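Local coordinates for protein inorganic pyrophosphatase (Anaplasma phagocytophilum, PDB 3LD3) that probably catalyses the magnesium-dependent hydrolysis of inorganic pyrophosphate to two phosphate ions, working as a homohexamer, at residues 40-45 with 75-80; 48-53 with 64-69; 69-74 with 157-162; 90-95 with 122-127. One frame throughout, in Å; residues are numbered along the deposited sequence. Where two conformers were deposited one is given.

Contact 1: 40-45 with 75-80; sequences VIEVSQ and CNYGFI
V40 and F79 run next to each other across an antiparallel strand pair, and the branched CB of V40 sits over one face of the F79 ring, 3.7 Å from CE2. F79 reaches this position because its CG stands between the backbone N and the carbonyl carbon (chi1 72°), which folds the ring back over the neighbouring strand. E42 lies nearly perpendicular to F79: its carboxylate, with OE2 3.6 Å from F79 CD2, is turned 58° from the ring plane, while OE2 itself accepts a hydrogen bond from the backbone N of F54. Between these residues G78 passes close beneath V40, its CA 3.1 Å from V40 O, where a CB would clash; glycine is therefore the fitting residue. The two chains pair as neighbouring strands within the curled sheet at the core of the pyrophosphatase fold, and a classic beta bulge interrupts them: E42 N and V43 N both bond to Y77 O, at 2.7 Å from E42 N, each in the carbonyl plane. The bulge leaves V43 and Y77 on the same face, where the Y77 ring, predicted to bind substrate, extends to K126 through its hydroxyl. Farther along, N76 swings its amide beside the strand, and N76 OD1 accepts from Q45 N at 2.8 Å from above the amide plane rather than along a lone pair; V101 N is a second donor to the same oxygen.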
loop_
_atom_site.group_PDB
_atom_site.type_symbol
_atom_site.label_atom_id
_atom_site.label_comp_id
_atom_site.label_asym_id
_atom_site.label_seq_id
_atom_site.Cartn_x
_atom_site.Cartn_y
_atom_site.Cartn_z
ATOM N N VAL A 40 17.908 14.564 4.747
ATOM C CA VAL A 40 17.887 13.426 3.827
ATOM C C VAL A 40 17.152 12.306 4.560
ATOM O O VAL A 40 17.619 11.848 5.614
ATOM C CB VAL A 40 19.315 12.973 3.448
ATOM C CG1 VAL A 40 19.286 11.694 2.574
ATOM C CG2 VAL A 40 20.076 14.062 2.743
ATOM N N ILE A 41 16.010 11.889 4.020
ATOM C CA ILE A 41 15.163 10.873 4.629
ATOM C C ILE A 41 15.786 9.503 4.422
ATOM O O ILE A 41 16.238 9.165 3.310
ATOM C CB ILE A 41 13.700 10.928 4.095
ATOM C CG1 ILE A 41 13.057 12.278 4.402
ATOM C CG2 ILE A 41 12.832 9.774 4.666
ATOM C CD1 ILE A 41 13.090 12.652 5.920
ATOM N N GLU A 42 15.856 8.756 5.510
ATOM C CA GLU A 42 16.282 7.347 5.483
ATOM C C GLU A 42 15.134 6.379 5.678
ATOM O O GLU A 42 15.156 5.279 5.086
ATOM C CB GLU A 42 17.366 7.108 6.547
ATOM C CG GLU A 42 18.668 7.844 6.170
ATOM C CD GLU A 42 19.697 7.810 7.271
ATOM O OE1 GLU A 42 19.287 8.082 8.408
ATOM O OE2 GLU A 42 20.881 7.527 6.986
ATOM N N VAL A 43 14.173 6.721 6.534
ATOM C CA VAL A 43 13.028 5.866 6.800
ATOM C C VAL A 43 11.746 6.670 6.699
ATOM O O VAL A 43 11.610 7.745 7.342
ATOM C CB VAL A 43 13.097 5.184 8.222
ATOM C CG1 VAL A 43 11.868 4.292 8.464
ATOM C CG2 VAL A 43 14.374 4.350 8.372
ATOM N N SER A 44 10.788 6.152 5.943
ATOM C CA SER A 44 9.512 6.818 5.757
ATOM C C SER A 44 8.608 6.658 6.973
ATOM O O SER A 44 8.580 5.606 7.608
ATOM C CB SER A 44 8.769 6.241 4.556
ATOM O OG SER A 44 9.510 6.375 3.363
ATOM N N GLN A 45 7.811 7.687 7.234
ATOM C CA GLN A 45 6.780 7.626 8.241
ATOM C C GLN A 45 5.825 6.459 8.000
ATOM O O GLN A 45 5.457 6.147 6.869
ATOM C CB GLN A 45 6.000 8.938 8.176
ATOM C CG GLN A 45 5.068 9.246 9.258
ATOM C CD GLN A 45 4.604 10.699 9.036
ATOM O OE1 GLN A 45 5.223 11.628 9.539
ATOM N NE2 GLN A 45 3.653 10.873 8.089
ATOM N N CYS A 75 7.534 9.172 12.604
ATOM C CA CYS A 75 7.711 10.295 11.684
ATOM C C CYS A 75 8.662 9.771 10.615
ATOM O O CYS A 75 9.296 8.732 10.795
ATOM C CB CYS A 75 8.362 11.510 12.361
ATOM S SG CYS A 75 7.561 12.104 13.807
ATOM N N ASN A 76 8.785 10.508 9.519
ATOM C CA ASN A 76 9.900 10.315 8.637
ATOM C C ASN A 76 11.174 10.542 9.439
ATOM O O ASN A 76 11.201 11.358 10.380
ATOM C CB ASN A 76 9.821 11.297 7.469
ATOM C CG ASN A 76 8.539 11.170 6.726
ATOM O OD1 ASN A 76 8.325 10.182 6.016
ATOM N ND2 ASN A 76 7.638 12.123 6.912
ATOM N N TYR A 77 12.198 9.772 9.138
ATOM C CA TYR A 77 13.450 9.835 9.868
ATOM C C TYR A 77 14.654 9.943 8.952
ATOM O O TYR A 77 14.811 9.189 8.001
ATOM C CB TYR A 77 13.565 8.601 10.744
ATOM C CG TYR A 77 14.771 8.526 11.634
ATOM C CD1 TYR A 77 14.814 9.250 12.814
ATOM C CD2 TYR A 77 15.841 7.699 11.324
ATOM C CE1 TYR A 77 15.901 9.149 13.666
ATOM C CE2 TYR A 77 16.946 7.609 12.157
ATOM C CZ TYR A 77 16.956 8.332 13.340
ATOM O OH TYR A 77 18.048 8.256 14.179
ATOM N N GLY A 78 15.532 10.882 9.260
ATOM C CA GLY A 78 16.753 11.013 8.515
ATOM C C GLY A 78 17.748 11.892 9.213
ATOM O O GLY A 78 17.731 11.995 10.453
ATOM N N PHE A 79 18.630 12.480 8.434
ATOM C CA PHE A 79 19.746 13.263 8.970
ATOM C C PHE A 79 20.028 14.574 8.240
ATOM O O PHE A 79 19.700 14.745 7.060
ATOM C CB PHE A 79 21.025 12.407 8.998
ATOM C CG PHE A 79 21.607 12.161 7.635
ATOM C CD1 PHE A 79 22.616 12.957 7.129
ATOM C CD2 PHE A 79 21.110 11.129 6.835
ATOM C CE1 PHE A 79 23.139 12.736 5.865
ATOM C CE2 PHE A 79 21.624 10.921 5.551
ATOM C CZ PHE A 79 22.632 11.709 5.066
ATOM N N ILE A 80 20.632 15.515 8.961
ATOM C CA ILE A 80 21.065 16.776 8.367
ATOM C C ILE A 80 22.462 16.600 7.787
ATOM O O ILE A 80 23.430 16.306 8.523
ATOM C CB ILE A 80 21.086 17.945 9.401
ATOM C CG1 ILE A 80 19.759 18.065 10.157
ATOM C CG2 ILE A 80 21.420 19.235 8.684
ATOM C CD1 ILE A 80 19.789 19.090 11.314
#

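Contact 2: 48-53 with 64-69; sequences HPVKYE and DRFLPT. With PO4 (phosphate ion), chain C.
A beta hairpin made by strands 50-54 and 61-66 carries two predicted substrate-binding residues, K51 and R65, on one face, and they converge on a phosphate ion, probably from the crystallisation liquor, that marks the pocket. The strands run antiparallel, and a classic beta bulge places D64 and R65 both opposite K51: K51 O accepts a 2.8 Å bond from D64 N and a weak one from R65 N. In return K51 N bonds to R65 O. On the face bearing V50 and F66, V50 CG2 rests 3.8 Å from F66 CE1, apolar groups suited to a surface that a second subunit packs against. P49, the centre of an inverse gamma turn, puts its CB against L67 CB where the hairpin opens, while its carbonyl bonds to L67 N.

R65 leaves the backbone with CG wedged between N and the carbonyl carbon (chi1 72°) and then runs extended, so that its guanidinium passes obliquely by the K51 chain, NH1 a tight 3.1 Å from K51 CD. D64 OD2 lies in the guanidinium plane and bonds NH1, and E167 pairs with NE, which would fix the rotation of the flat group. K51 bends at its last torsion (-93°), bringing NZ to E53 OE1 at 2.7 Å and, weakly, to phosphate O4. The carboxylates of E53 and D64 stack nearly parallel, their mutual repulsion presumably eased by these cations. Y163, K121 and K164 also bond the phosphate. R65 itself meets it with two nitrogens, NH1 at 3.1 Å from O2 and NH2 at 3.3 Å from O3, the latter almost perfectly straight.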
loop_
_atom_site.group_PDB
_atom_site.type_symbol
_atom_site.label_atom_id
_atom_site.label_comp_id
_atom_site.label_asym_id
_atom_site.label_seq_id
_atom_site.Cartn_x
_atom_site.Cartn_y
_atom_site.Cartn_z
ATOM N N HIS A 48 6.941 -0.161 7.074
ATOM C CA HIS A 48 7.399 -1.418 7.671
ATOM C C HIS A 48 8.780 -1.151 8.280
ATOM O O HIS A 48 9.506 -0.267 7.842
ATOM C CB HIS A 48 7.463 -2.494 6.620
ATOM C CG HIS A 48 6.123 -2.846 6.056
ATOM N ND1 HIS A 48 5.054 -3.199 6.856
ATOM C CD2 HIS A 48 5.681 -2.910 4.774
ATOM C CE1 HIS A 48 4.009 -3.462 6.082
ATOM N NE2 HIS A 48 4.369 -3.313 4.817
ATOM N N PRO A 49 9.161 -1.939 9.284
ATOM C CA PRO A 49 10.345 -1.627 10.056
ATOM C C PRO A 49 11.681 -1.986 9.365
ATOM O O PRO A 49 12.511 -2.728 9.927
ATOM C CB PRO A 49 10.074 -2.392 11.357
ATOM C CG PRO A 49 9.316 -3.536 10.973
ATOM C CD PRO A 49 8.354 -2.988 9.930
ATOM N N VAL A 50 11.878 -1.493 8.137
ATOM C CA VAL A 50 13.150 -1.626 7.447
ATOM C C VAL A 50 13.956 -0.362 7.742
ATOM O O VAL A 50 13.594 0.728 7.313
ATOM C CB VAL A 50 12.989 -1.808 5.929
ATOM C CG1 VAL A 50 14.329 -2.070 5.252
ATOM C CG2 VAL A 50 11.980 -2.964 5.602
ATOM N N LYS A 51 15.067 -0.507 8.450
ATOM C CA LYS A 51 15.859 0.668 8.850
ATOM C C LYS A 51 16.987 0.867 7.845
ATOM O O LYS A 51 18.045 0.220 7.911
ATOM C CB LYS A 51 16.446 0.531 10.256
ATOM C CG LYS A 51 16.978 1.896 10.680
ATOM C CD LYS A 51 18.050 1.908 11.644
ATOM C CE LYS A 51 18.185 3.310 12.241
ATOM N NZ LYS A 51 19.161 4.178 11.541
ATOM N N TYR A 52 16.764 1.749 6.893
ATOM C CA TYR A 52 17.793 2.113 5.952
ATOM C C TYR A 52 18.718 3.161 6.570
ATOM O O TYR A 52 18.329 3.908 7.489
ATOM C CB TYR A 52 17.191 2.706 4.666
ATOM C CG TYR A 52 16.180 1.839 3.956
ATOM C CD1 TYR A 52 16.599 0.820 3.105
ATOM C CD2 TYR A 52 14.789 2.063 4.104
ATOM C CE1 TYR A 52 15.687 -0.011 2.454
ATOM C CE2 TYR A 52 13.866 1.260 3.438
ATOM C CZ TYR A 52 14.324 0.242 2.600
ATOM O OH TYR A 52 13.451 -0.570 1.925
ATOM N N GLU A 53 19.930 3.198 6.034
ATOM C CA GLU A 53 20.929 4.191 6.381
ATOM C C GLU A 53 21.805 4.485 5.203
ATOM O O GLU A 53 22.287 3.575 4.555
ATOM C CB GLU A 53 21.838 3.671 7.498
ATOM C CG GLU A 53 21.095 3.396 8.805
ATOM C CD GLU A 53 22.030 3.106 10.012
ATOM O OE1 GLU A 53 21.494 2.904 11.140
ATOM O OE2 GLU A 53 23.273 3.067 9.805
ATOM N N ASP A 64 20.350 -1.273 7.195
ATOM C CA ASP A 64 21.113 -1.486 8.416
ATOM C C ASP A 64 20.565 -2.711 9.128
ATOM O O ASP A 64 21.317 -3.618 9.499
ATOM C CB ASP A 64 21.052 -0.291 9.337
ATOM C CG ASP A 64 21.767 -0.559 10.655
ATOM O OD1 ASP A 64 22.989 -0.818 10.625
ATOM O OD2 ASP A 64 21.088 -0.577 11.696
ATOM N N ARG A 65 19.254 -2.726 9.328
ATOM C CA ARG A 65 18.581 -3.877 9.914
ATOM C C ARG A 65 17.083 -3.838 9.672
ATOM O O ARG A 65 16.535 -2.804 9.270
ATOM C CB ARG A 65 18.833 -3.895 11.434
ATOM C CG ARG A 65 18.117 -2.839 12.231
ATOM C CD ARG A 65 18.634 -2.800 13.679
ATOM N NE ARG A 65 18.004 -1.790 14.531
ATOM C CZ ARG A 65 18.347 -0.511 14.618
ATOM N NH1 ARG A 65 19.272 0.005 13.824
ATOM N NH2 ARG A 65 17.716 0.288 15.471
ATOM N N PHE A 66 16.428 -4.949 9.937
ATOM C CA PHE A 66 15.007 -4.951 10.168
ATOM C C PHE A 66 14.816 -4.836 11.688
ATOM O O PHE A 66 15.498 -5.543 12.456
ATOM C CB PHE A 66 14.379 -6.225 9.611
ATOM C CG PHE A 66 14.551 -6.403 8.102
ATOM C CD1 PHE A 66 13.488 -6.168 7.224
ATOM C CD2 PHE A 66 15.759 -6.809 7.565
ATOM C CE1 PHE A 66 13.658 -6.327 5.856
ATOM C CE2 PHE A 66 15.936 -6.967 6.208
ATOM C CZ PHE A 66 14.854 -6.715 5.341
ATOM N N LEU A 67 13.955 -3.950 12.148
ATOM C CA LEU A 67 13.784 -3.814 13.603
ATOM C C LEU A 67 13.264 -5.149 14.128
ATOM O O LEU A 67 12.362 -5.737 13.557
ATOM C CB LEU A 67 12.785 -2.713 13.970
ATOM C CG LEU A 67 12.991 -1.278 13.491
ATOM C CD1 LEU A 67 11.947 -0.320 14.092
ATOM C CD2 LEU A 67 14.430 -0.861 13.834
ATOM N N PRO A 68 13.841 -5.648 15.242
ATOM C CA PRO A 68 13.373 -6.909 15.755
ATOM C C PRO A 68 12.057 -6.794 16.513
ATOM O O PRO A 68 11.327 -7.785 16.603
ATOM C CB PRO A 68 14.513 -7.381 16.662
ATOM C CG PRO A 68 15.345 -6.305 16.876
ATOM C CD PRO A 68 15.127 -5.252 15.814
ATOM N N THR A 69 11.730 -5.579 16.930
ATOM C CA THR A 69 10.508 -5.239 17.624
ATOM C C THR A 69 9.431 -4.874 16.595
ATOM O O THR A 69 9.761 -4.440 15.458
ATOM C CB THR A 69 10.742 -4.092 18.578
ATOM O OG1 THR A 69 11.424 -3.004 17.921
ATOM C CG2 THR A 69 11.649 -4.607 19.798
HETATM P P PO4 C . 19.958 3.795 15.457
HETATM O O1 PO4 C . 20.686 4.086 16.746
HETATM O O2 PO4 C . 20.577 2.609 14.739
HETATM O O3 PO4 C . 18.507 3.452 15.727
HETATM O O4 PO4 C . 20.024 5.049 14.585
#

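Contact 3: 69-74 with 157-162; sequences TAMYYP and SHFFSF
The chain at 69-74 runs without regular secondary structure past the last turns of helix 150-162, and the nearest CA atoms, those of M71 and F159, are 7.3 Å apart, so side chains fill the interval. F159 carries most of the contact. With CG anti to the backbone N (chi1 178°), its ring projects from the helix into the loop and is surrounded there by M71, Y72, Y73 and P74. The outer edge of the ring points at a face of Y73, CZ standing over the centre of that ring, in an edge-to-face pair with centroids 4.8 Å apart and planes at 54°. P74 CD covers one face of F159 in a CH-pi contact, 4.1 Å from the centroid; the compact, conformationally restricted proline ring suits this fit. M71 lays its CB 3.8 Å from F159 CE1, while its sulfur stands obliquely to the same ring in a Met-aromatic contact. A bend at the last torsion of M71 (81°) then turns its methyl aside, so that CE meets the edge of the H158 ring, 3.7 Å from ND1. H158 NE2 is engaged beyond this subunit, with F162 O of a neighbouring subunit, and F162 O of this chain receives the reciprocal bond; M71 also packs on M71 of that subunit. Toward the active site, F159 stacks on Y163 and Y73 packs near K51, both Y163 and K51 being predicted substrate ligands. With aromatic, thioether and proline groups predominating, the contact depends on shape and dispersion rather than polar bonding, joining the predicted substrate pocket to a subunit interface.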
loop_
_atom_site.group_PDB
_atom_site.type_symbol
_atom_site.label_atom_id
_atom_site.label_comp_id
_atom_site.label_asym_id
_atom_site.label_seq_id
_atom_site.Cartn_x
_atom_site.Cartn_y
_atom_site.Cartn_z
ATOM N N THR A 69 11.730 -5.579 16.930
ATOM C CA THR A 69 10.508 -5.239 17.624
ATOM C C THR A 69 9.431 -4.874 16.595
ATOM O O THR A 69 9.761 -4.440 15.458
ATOM C CB THR A 69 10.742 -4.092 18.578
ATOM O OG1 THR A 69 11.424 -3.004 17.921
ATOM C CG2 THR A 69 11.649 -4.607 19.798
ATOM N N ALA A 70 8.177 -5.059 16.985
ATOM C CA ALA A 70 7.028 -4.780 16.102
ATOM C C ALA A 70 6.663 -3.318 16.274
ATOM O O ALA A 70 5.583 -2.960 16.808
ATOM C CB ALA A 70 5.856 -5.690 16.399
ATOM N N MET A 71 7.623 -2.456 15.925
ATOM C CA MET A 71 7.469 -0.993 16.042
ATOM C C MET A 71 7.722 -0.360 14.677
ATOM O O MET A 71 8.258 -1.006 13.795
ATOM C CB MET A 71 8.407 -0.400 17.102
ATOM C CG MET A 71 8.212 -1.085 18.431
ATOM S SD MET A 71 8.963 -0.323 19.859
ATOM C CE MET A 71 7.792 0.941 20.254
ATOM N N TYR A 72 7.332 0.889 14.514
ATOM C CA TYR A 72 7.560 1.598 13.239
ATOM C C TYR A 72 7.934 3.023 13.585
ATOM O O TYR A 72 7.501 3.563 14.614
ATOM C CB TYR A 72 6.303 1.513 12.303
ATOM C CG TYR A 72 5.115 2.252 12.853
ATOM C CD1 TYR A 72 4.926 3.599 12.599
ATOM C CD2 TYR A 72 4.156 1.589 13.625
ATOM C CE1 TYR A 72 3.854 4.307 13.123
ATOM C CE2 TYR A 72 3.079 2.258 14.164
ATOM C CZ TYR A 72 2.907 3.627 13.922
ATOM O OH TYR A 72 1.856 4.357 14.498
ATOM N N TYR A 73 8.737 3.653 12.721
ATOM C CA TYR A 73 9.104 5.065 12.940
ATOM C C TYR A 73 7.865 5.963 12.872
ATOM O O TYR A 73 7.158 5.969 11.875
ATOM C CB TYR A 73 10.171 5.486 11.929
ATOM C CG TYR A 73 11.552 5.013 12.335
ATOM C CD1 TYR A 73 12.419 5.878 13.019
ATOM C CD2 TYR A 73 11.970 3.713 12.078
ATOM C CE1 TYR A 73 13.692 5.446 13.420
ATOM C CE2 TYR A 73 13.234 3.256 12.483
ATOM C CZ TYR A 73 14.081 4.151 13.160
ATOM O OH TYR A 73 15.318 3.689 13.528
ATOM N N PRO A 74 7.602 6.746 13.937
ATOM C CA PRO A 74 6.359 7.536 13.968
ATOM C C PRO A 74 6.368 8.829 13.137
ATOM O O PRO A 74 5.333 9.517 13.011
ATOM C CB PRO A 74 6.183 7.821 15.450
ATOM C CG PRO A 74 7.545 7.840 16.020
ATOM C CD PRO A 74 8.265 6.726 15.249
ATOM N N SER A 157 8.727 9.281 22.537
ATOM C CA SER A 157 9.528 8.879 23.698
ATOM C C SER A 157 9.452 7.358 23.895
ATOM O O SER A 157 10.461 6.695 24.139
ATOM C CB SER A 157 9.059 9.579 24.978
ATOM O OG SER A 157 9.149 10.995 24.909
ATOM N N HIS A 158 8.238 6.822 23.798
ATOM C CA HIS A 158 7.996 5.390 23.943
ATOM C C HIS A 158 8.772 4.581 22.873
ATOM O O HIS A 158 9.424 3.549 23.169
ATOM C CB HIS A 158 6.478 5.151 23.904
ATOM C CG HIS A 158 6.072 3.724 23.986
ATOM N ND1 HIS A 158 6.169 2.868 22.912
ATOM C CD2 HIS A 158 5.571 2.992 25.014
ATOM C CE1 HIS A 158 5.732 1.674 23.265
ATOM N NE2 HIS A 158 5.394 1.714 24.551
ATOM N N PHE A 159 8.712 5.042 21.624
ATOM C CA PHE A 159 9.426 4.385 20.541
ATOM C C PHE A 159 10.923 4.223 20.862
ATOM O O PHE A 159 11.480 3.150 20.731
ATOM C CB PHE A 159 9.205 5.126 19.208
ATOM C CG PHE A 159 9.964 4.535 18.045
ATOM C CD1 PHE A 159 9.445 3.457 17.330
ATOM C CD2 PHE A 159 11.223 5.015 17.699
ATOM C CE1 PHE A 159 10.168 2.867 16.269
ATOM C CE2 PHE A 159 11.945 4.435 16.647
ATOM C CZ PHE A 159 11.415 3.375 15.927
ATOM N N PHE A 160 11.586 5.311 21.229
ATOM C CA PHE A 160 13.016 5.234 21.465
ATOM C C PHE A 160 13.321 4.465 22.756
ATOM O O PHE A 160 14.354 3.789 22.839
ATOM C CB PHE A 160 13.640 6.634 21.431
ATOM C CG PHE A 160 13.725 7.180 20.026
ATOM C CD1 PHE A 160 14.631 6.626 19.136
ATOM C CD2 PHE A 160 12.820 8.118 19.575
ATOM C CE1 PHE A 160 14.679 7.055 17.807
ATOM C CE2 PHE A 160 12.871 8.558 18.268
ATOM C CZ PHE A 160 13.812 8.040 17.394
ATOM N N SER A 161 12.382 4.502 23.699
ATOM C CA SER A 161 12.535 3.763 24.963
ATOM C C SER A 161 12.531 2.252 24.761
ATOM O O SER A 161 13.198 1.525 25.523
ATOM C CB SER A 161 11.444 4.150 25.970
ATOM O OG SER A 161 11.634 5.445 26.496
ATOM N N PHE A 162 11.810 1.758 23.738
ATOM C CA PHE A 162 11.509 0.325 23.658
ATOM C C PHE A 162 11.911 -0.383 22.370
ATOM O O PHE A 162 11.998 -1.623 22.336
ATOM C CB PHE A 162 10.024 0.069 23.996
ATOM C CG PHE A 162 9.637 0.518 25.379
ATOM C CD1 PHE A 162 10.253 -0.039 26.502
ATOM C CD2 PHE A 162 8.683 1.508 25.578
ATOM C CE1 PHE A 162 9.924 0.406 27.767
ATOM C CE2 PHE A 162 8.345 1.954 26.849
ATOM C CZ PHE A 162 8.968 1.406 27.945
#

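Contact 4: 90-95 with 122-127; sequences PVDVLV and GEDAKV
The carboxylates of D92 and D124, both predicted magnesium ligands, approach with their planes 62° apart, and D92 OD2 comes within 3.5 Å of D124 OD1. Both oxygens are acceptors and do not bond to each other; the ammonium of K126 bridges them. NZ meets D92 OD2 at 2.9 Å on the anti side, 32° out of the carboxylate plane, and more weakly meets D124 OD1 at 3.0 Å; the hydroxyl of Y77 is a third partner. The lysine reaches there because its chain bends at chi2 (-54°), which carries it alongside D92, with CD close to the aspartate CB. Below this network the backbones form a parallel strand pair within the curled sheet of the fold: V127 N bonds to D92 O, and L94 N to V127 O at 2.8 Å. A water bridges D92 N and A125 O where the strands diverge. On the other face V127 packs its CG2 3.7 Å from V91 CG1 and its CB beside V93 CG2, branched residues suited to extended backbone and to a core closed by L186 of helix 180-195. L94 CD1 packs against K126 CB. With D87 and D119 also near D124, the site is strongly acidic, so K126 probably offsets part of the charge while no metal is modelled among these residues, consistent with a site prepared for magnesium.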
loop_
_atom_site.group_PDB
_atom_site.type_symbol
_atom_site.label_atom_id
_atom_site.label_comp_id
_atom_site.label_asym_id
_atom_site.label_seq_id
_atom_site.Cartn_x
_atom_site.Cartn_y
_atom_site.Cartn_z
ATOM N N PRO A 90 26.034 12.610 11.978
ATOM C CA PRO A 90 25.171 13.747 11.699
ATOM C C PRO A 90 23.931 13.790 12.604
ATOM O O PRO A 90 23.546 12.785 13.196
ATOM C CB PRO A 90 24.789 13.550 10.217
ATOM C CG PRO A 90 25.725 12.511 9.709
ATOM C CD PRO A 90 26.074 11.661 10.851
ATOM N N VAL A 91 23.341 14.972 12.746
ATOM C CA VAL A 91 22.161 15.155 13.566
ATOM C C VAL A 91 20.982 14.398 12.961
ATOM O O VAL A 91 20.727 14.504 11.758
ATOM C CB VAL A 91 21.763 16.644 13.621
ATOM C CG1 VAL A 91 20.439 16.839 14.400
ATOM C CG2 VAL A 91 22.913 17.508 14.238
ATOM N N ASP A 92 20.318 13.598 13.793
ATOM C CA ASP A 92 19.145 12.836 13.393
ATOM C C ASP A 92 17.896 13.674 13.607
ATOM O O ASP A 92 17.755 14.364 14.630
ATOM C CB ASP A 92 19.051 11.567 14.217
ATOM C CG ASP A 92 20.213 10.622 13.951
ATOM O OD1 ASP A 92 20.636 10.513 12.777
ATOM O OD2 ASP A 92 20.700 10.018 14.934
ATOM N N VAL A 93 16.980 13.603 12.640
ATOM C CA VAL A 93 15.748 14.354 12.670
ATOM C C VAL A 93 14.543 13.466 12.360
ATOM O O VAL A 93 14.531 12.727 11.352
ATOM C CB VAL A 93 15.783 15.528 11.651
ATOM C CG1 VAL A 93 14.544 16.460 11.814
ATOM C CG2 VAL A 93 17.081 16.338 11.805
ATOM N N LEU A 94 13.514 13.624 13.185
ATOM C CA LEU A 94 12.179 13.127 12.952
ATOM C C LEU A 94 11.376 14.231 12.263
ATOM O O LEU A 94 11.170 15.321 12.807
ATOM C CB LEU A 94 11.502 12.767 14.279
ATOM C CG LEU A 94 12.134 11.569 15.024
ATOM C CD1 LEU A 94 11.971 11.725 16.580
ATOM C CD2 LEU A 94 11.562 10.301 14.515
ATOM N N VAL A 95 10.931 13.957 11.047
ATOM C CA VAL A 95 10.153 14.944 10.270
ATOM C C VAL A 95 8.686 14.505 10.189
ATOM O O VAL A 95 8.337 13.548 9.505
ATOM C CB VAL A 95 10.742 15.125 8.836
ATOM C CG1 VAL A 95 9.928 16.175 8.073
ATOM C CG2 VAL A 95 12.179 15.499 8.884
ATOM N N GLY A 122 26.326 7.052 23.092
ATOM C CA GLY A 122 26.541 8.261 23.916
ATOM C C GLY A 122 25.343 9.196 23.820
ATOM O O GLY A 122 24.201 8.739 23.898
ATOM N N GLU A 123 25.585 10.501 23.637
ATOM C CA GLU A 123 24.495 11.475 23.488
ATOM C C GLU A 123 23.855 11.343 22.115
ATOM O O GLU A 123 24.543 11.476 21.096
ATOM C CB GLU A 123 25.026 12.904 23.682
ATOM N N ASP A 124 22.552 11.070 22.058
ATOM C CA ASP A 124 21.917 10.753 20.772
ATOM C C ASP A 124 20.552 11.421 20.621
ATOM O O ASP A 124 19.549 10.771 20.274
ATOM C CB ASP A 124 21.803 9.232 20.590
ATOM C CG ASP A 124 21.664 8.814 19.127
ATOM O OD1 ASP A 124 21.809 9.653 18.199
ATOM O OD2 ASP A 124 21.408 7.621 18.888
ATOM N N ALA A 125 20.530 12.731 20.848
ATOM C CA ALA A 125 19.301 13.507 20.781
ATOM C C ALA A 125 18.635 13.370 19.429
ATOM O O ALA A 125 19.309 13.197 18.423
ATOM C CB ALA A 125 19.589 14.988 21.065
ATOM N N LYS A 126 17.313 13.469 19.421
ATOM C CA LYS A 126 16.522 13.391 18.190
ATOM C C LYS A 126 15.765 14.701 18.017
ATOM O O LYS A 126 14.920 15.032 18.815
ATOM C CB LYS A 126 15.539 12.229 18.254
ATOM C CG LYS A 126 16.200 10.847 18.451
ATOM C CD LYS A 126 17.294 10.529 17.402
ATOM C CE LYS A 126 17.912 9.146 17.742
ATOM N NZ LYS A 126 19.160 8.860 17.042
ATOM N N VAL A 127 16.100 15.454 16.976
ATOM C CA VAL A 127 15.407 16.683 16.666
ATOM C C VAL A 127 14.049 16.315 16.055
ATOM O O VAL A 127 13.952 15.347 15.284
ATOM C CB VAL A 127 16.240 17.530 15.681
ATOM C CG1 VAL A 127 15.456 18.779 15.152
ATOM C CG2 VAL A 127 17.538 17.978 16.326
HETATM O O HOH W 1 21.351 13.548 16.620
#

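Overall arrangement
Along the chain, contact 2 is nested within the loop closed by contact 1, contact 3 follows contact 2 and shares T69 with it, and contact 4 lies inside the loop closed by contact 3. Contacts 1 and 4, their centres about 11 Å apart, belong to the same curled sheet, where strand 76-79 pairs with strand 92-95. Between centres, the hairpin of contact 2 lies about 13 Å from contact 1, about 17 Å from contact 4 and about 11 Å from contact 3, which brings helix 150-162 against the connecting loop. Together they surround one predicted active site: Y77, K51 and R65 for substrate, D92 and D124 for magnesium, while contacts 2 and 3 also meet neighbouring subunits of the hexamer.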